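Local coordinates for GDSL-like Lipase/Acylhydrolase family protein (Neisseria meningitidis, PDB 4K7J), which removes O-acetyl groups from peptidoglycan, probably by the serine-esterase chemistry of the SGNH hydrolase family, at residues Q44-G49 / G207-S212; D71-R76 / D366-L371. All coordinates share one frame; numbering follows the deposited sequence.

Contact 1: Q44-G49 / G207-S212; sequences QSVAQG and GGITVS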
# COMPACT_ATOMS: atom_id res chain seq x y z
N GLN A 44 10.23 -9.36 -15.61
CA GLN A 44 10.32 -10.26 -16.76
C GLN A 44 10.83 -11.65 -16.37
O GLN A 44 10.27 -12.66 -16.79
CB GLN A 44 11.20 -9.66 -17.87
CG GLN A 44 10.70 -8.33 -18.46
CD GLN A 44 9.56 -8.49 -19.46
OE1 GLN A 44 8.91 -9.53 -19.53
NE2 GLN A 44 9.32 -7.44 -20.24
N SER A 45 11.89 -11.71 -15.57
CA SER A 45 12.42 -13.02 -15.18
C SER A 45 11.43 -13.78 -14.30
O SER A 45 11.32 -15.00 -14.42
CB SER A 45 13.81 -12.93 -14.56
OG SER A 45 13.87 -11.94 -13.56
N VAL A 46 10.72 -13.07 -13.42
CA VAL A 46 9.63 -13.70 -12.67
C VAL A 46 8.60 -14.24 -13.66
O VAL A 46 8.15 -15.38 -13.54
CB VAL A 46 8.93 -12.73 -11.70
CG1 VAL A 46 7.64 -13.35 -11.18
CG2 VAL A 46 9.84 -12.38 -10.54
N ALA A 47 8.26 -13.41 -14.65
CA ALA A 47 7.31 -13.79 -15.70
C ALA A 47 7.71 -15.09 -16.38
O ALA A 47 6.85 -15.88 -16.77
CB ALA A 47 7.18 -12.67 -16.74
N GLN A 48 9.02 -15.32 -16.50
CA GLN A 48 9.54 -16.52 -17.14
C GLN A 48 9.87 -17.63 -16.14
O GLN A 48 10.54 -18.60 -16.49
CB GLN A 48 10.78 -16.19 -17.97
N GLY A 49 9.40 -17.49 -14.91
CA GLY A 49 9.55 -18.53 -13.91
C GLY A 49 10.88 -18.57 -13.17
O GLY A 49 11.43 -19.64 -12.94
N GLY A 207 7.81 -18.07 -5.05
CA GLY A 207 7.93 -16.78 -5.73
C GLY A 207 6.68 -16.34 -6.47
O GLY A 207 5.65 -17.02 -6.43
N GLY A 208 6.75 -15.20 -7.15
CA GLY A 208 5.60 -14.64 -7.85
C GLY A 208 5.40 -13.18 -7.49
O GLY A 208 6.35 -12.52 -7.06
N ILE A 209 4.18 -12.68 -7.63
CA ILE A 209 3.88 -11.28 -7.31
C ILE A 209 3.24 -11.20 -5.93
O ILE A 209 2.44 -12.06 -5.57
CB ILE A 209 2.83 -10.71 -8.29
CG1 ILE A 209 3.27 -10.92 -9.74
CG2 ILE A 209 2.52 -9.24 -7.99
CD1 ILE A 209 4.61 -10.29 -10.07
N THR A 210 3.56 -10.16 -5.15
CA THR A 210 2.70 -9.82 -4.02
C THR A 210 2.25 -8.38 -4.19
O THR A 210 2.96 -7.57 -4.78
CB THR A 210 3.40 -9.96 -2.64
OG1 THR A 210 4.54 -9.10 -2.58
CG2 THR A 210 3.83 -11.42 -2.40
N VAL A 211 1.06 -8.09 -3.68
CA VAL A 211 0.57 -6.71 -3.64
C VAL A 211 0.18 -6.38 -2.21
O VAL A 211 -0.74 -6.97 -1.64
CB VAL A 211 -0.62 -6.50 -4.59
CG1 VAL A 211 -1.16 -5.08 -4.42
CG2 VAL A 211 -0.21 -6.76 -6.05
N SER A 212 0.91 -5.45 -1.61
CA SER A 212 0.69 -5.07 -0.22
C SER A 212 0.01 -3.71 -0.16
O SER A 212 0.38 -2.81 -0.91
CB SER A 212 2.04 -5.00 0.52
OG SER A 212 2.66 -6.28 0.62
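Val46 meets Gly208 and Ile209 through CG1, the methyl that stands anti to its backbone N (chi1 168°). Ile209 has both side-chain torsions near -60° (chi1 -53°, chi2 -58°), and this bend brings its CD1 nearer to the helix. The contact is small and apolar. It buries 84 Å² in all. Val46 CG1 faces Gly208 CA at 4.1 Å. The same methyl comes within 4.4 Å of Ile209 CD1, so one branch of the valine serves both residues. At the backbone angles of Gly208 a CB would collide with the carbonyl O of Gly207. The CA atoms of Val46 and Gly208 are 6.4 Å apart.

The helix ends just past Val46 in a Schellman motif. Gly49 is its C-prime residue, and Gly49 N bonds to Val46 O at 2.8 Å. Ser50 N reaches back to Ser45 O. The valine therefore sits on the last turn of helix 38-47, close to where the chain turns toward strand 53-60.

Strand 208-215 is an outermost strand of the six-stranded mixed sheet and pairs with strand 53-60 in parallel. Gly208 shares backbone bonds with Glu52 and Phe54. Ile209 also packs on Phe54 and Ile56 of that strand and on Trp81 of helix 68-81, while Ala47 touches the same tryptophan from helix 38-47.

Contact 2: D71-R76 / D366-L371; sequences DSLRKR and DSLEEL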
# COMPACT_ATOMS: atom_id res chain seq x y z
N ASP A 71 -6.78 -5.26 -3.96
CA ASP A 71 -7.04 -6.69 -4.06
C ASP A 71 -7.38 -7.09 -5.49
O ASP A 71 -7.10 -8.21 -5.91
CB ASP A 71 -8.15 -7.14 -3.12
CG ASP A 71 -8.32 -8.65 -3.12
OD1 ASP A 71 -7.33 -9.37 -2.85
OD2 ASP A 71 -9.44 -9.11 -3.41
N SER A 72 -7.97 -6.16 -6.24
CA SER A 72 -8.29 -6.44 -7.64
C SER A 72 -6.98 -6.49 -8.43
O SER A 72 -6.77 -7.39 -9.24
CB SER A 72 -9.25 -5.40 -8.20
OG SER A 72 -9.27 -5.45 -9.62
N LEU A 73 -6.11 -5.53 -8.16
CA LEU A 73 -4.77 -5.51 -8.73
C LEU A 73 -4.02 -6.79 -8.35
O LEU A 73 -3.36 -7.42 -9.19
CB LEU A 73 -4.02 -4.27 -8.22
CG LEU A 73 -2.66 -3.95 -8.84
CD1 LEU A 73 -2.87 -3.58 -10.30
CD2 LEU A 73 -2.00 -2.81 -8.08
N ARG A 74 -4.12 -7.16 -7.08
CA ARG A 74 -3.50 -8.39 -6.59
C ARG A 74 -3.97 -9.61 -7.37
O ARG A 74 -3.15 -10.37 -7.88
CB ARG A 74 -3.77 -8.55 -5.10
CG ARG A 74 -3.08 -9.73 -4.44
CD ARG A 74 -2.98 -9.52 -2.93
NE ARG A 74 -4.22 -9.05 -2.35
CZ ARG A 74 -4.36 -7.93 -1.66
NH1 ARG A 74 -3.34 -7.12 -1.42
NH2 ARG A 74 -5.55 -7.62 -1.20
N LYS A 75 -5.28 -9.80 -7.49
CA LYS A 75 -5.78 -11.02 -8.12
C LYS A 75 -5.42 -11.08 -9.60
O LYS A 75 -5.08 -12.14 -10.13
CB LYS A 75 -7.29 -11.14 -7.94
CG LYS A 75 -7.74 -11.27 -6.48
CD LYS A 75 -7.26 -12.57 -5.85
CE LYS A 75 -7.61 -12.62 -4.37
NZ LYS A 75 -9.05 -12.29 -4.16
N ARG A 76 -5.50 -9.94 -10.27
CA ARG A 76 -5.21 -9.89 -11.69
C ARG A 76 -3.74 -10.19 -11.98
O ARG A 76 -3.42 -11.08 -12.77
CB ARG A 76 -5.58 -8.53 -12.25
CG ARG A 76 -5.03 -8.27 -13.63
CD ARG A 76 -5.88 -8.90 -14.72
NE ARG A 76 -5.56 -8.31 -16.01
CZ ARG A 76 -6.15 -7.23 -16.50
NH1 ARG A 76 -7.10 -6.59 -15.81
NH2 ARG A 76 -5.79 -6.77 -17.69
N ASP A 366 -4.22 -3.56 -16.54
CA ASP A 366 -4.14 -3.47 -18.00
C ASP A 366 -2.95 -2.63 -18.43
O ASP A 366 -2.12 -3.07 -19.22
CB ASP A 366 -5.39 -2.81 -18.59
CG ASP A 366 -6.60 -3.72 -18.59
OD1 ASP A 366 -6.41 -4.95 -18.51
OD2 ASP A 366 -7.73 -3.21 -18.69
N SER A 367 -2.88 -1.41 -17.90
CA SER A 367 -1.80 -0.47 -18.23
C SER A 367 -0.40 -1.04 -17.93
O SER A 367 0.54 -0.83 -18.70
CB SER A 367 -2.01 0.86 -17.50
OG SER A 367 -3.29 1.43 -17.79
N LEU A 368 -0.26 -1.76 -16.82
CA LEU A 368 1.04 -2.27 -16.41
C LEU A 368 1.46 -3.46 -17.27
O LEU A 368 2.63 -3.59 -17.64
CB LEU A 368 1.05 -2.64 -14.93
CG LEU A 368 0.88 -1.48 -13.95
CD1 LEU A 368 0.63 -1.99 -12.54
CD2 LEU A 368 2.09 -0.58 -13.99
N GLU A 369 0.51 -4.33 -17.57
CA GLU A 369 0.82 -5.50 -18.40
C GLU A 369 1.23 -5.07 -19.81
O GLU A 369 2.14 -5.66 -20.41
CB GLU A 369 -0.36 -6.48 -18.43
CG GLU A 369 -0.58 -7.22 -17.11
CD GLU A 369 -1.91 -7.97 -17.05
OE1 GLU A 369 -2.62 -8.02 -18.08
OE2 GLU A 369 -2.24 -8.50 -15.97
N GLU A 370 0.60 -4.01 -20.32
CA GLU A 370 0.95 -3.45 -21.62
C GLU A 370 2.38 -2.98 -21.61
O GLU A 370 3.13 -3.19 -22.57
CB GLU A 370 0.08 -2.25 -21.96
CG GLU A 370 -1.34 -2.57 -22.37
CD GLU A 370 -2.08 -1.33 -22.85
OE1 GLU A 370 -1.42 -0.29 -23.07
OE2 GLU A 370 -3.32 -1.39 -23.02
N LEU A 371 2.75 -2.33 -20.51
CA LEU A 371 4.06 -1.71 -20.38
C LEU A 371 5.12 -2.79 -20.41
O LEU A 371 6.16 -2.63 -21.05
CB LEU A 371 4.14 -0.91 -19.08
CG LEU A 371 5.48 -0.21 -18.76
CD1 LEU A 371 5.86 0.81 -19.82
CD2 LEU A 371 5.44 0.45 -17.39
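Arg76 and Leu73 of helix 68-81 meet Asp366, Glu369 and Leu368 of helix 354-373, a helix-helix contact in the alpha/beta fold of the SGNH hydrolases. The segment axes approach to 11.7 Å and run at 38° to each other.

The apolar part is one pair of leucines. Leu73 CD1 touches Leu368 CD1 at 4.4 Å, and both residues are buried. Leu368 also packs on Leu28, and Leu73 on Ala365.

The charged part is a salt-bridge network of Arg76 with two carboxylates. Arg76 has two conformers, and the account holds for the one given. Its chain bends at chi2 (82°), which brings the guanidinium within reach of both acids. The Asp366 half is doubtful, because the modelled gap from Asp366 OD1 to Arg76 NH2 is implausibly short. As modelled, OD1 comes to the guanidinium edge, near its plane. In this conformer Glu369 approaches obliquely, its carboxylate plane 74° from the guanidinium plane. Both of its hydrogen bonds from Arg76 are weak. The stronger partner of Glu369 OE2 is Thr80 OG1, whose hydroxyl also bonds to Arg76 O.

A second network lies within segment 71-76. Lys75 NZ bonds to Asp71 OD2 at 3.3 Å. Arg74 grips Asp71 side-on with two nitrogens, both on one oxygen: NH2 is 3.0 Å and NE 3.2 Å from Asp71 OD1.

Overall arrangement
Contacts 1 and 2 lie on the same side of the chain's centre, with their own centres about 12 Å apart. Their segments alternate along the sequence. Helix 68-81 connects them. In contact 2 it pairs with helix 354-373, and its Gln78 NE2 is hydrogen-bonded to Ile209 O of contact 1. The two contacts meet directly where Arg74 NH1 lies 2.6 Å from Val211 O, a probable hydrogen bond from the helix to the edge strand. Gln44 NE2 adds a weak hydrogen bond to Val372 O, tying helix 38-47 to helix 354-373. Contact 1 sets helix 38-47 on strand 208-215; contact 2 holds helix 354-373 to helix 68-81, which itself reaches the strand.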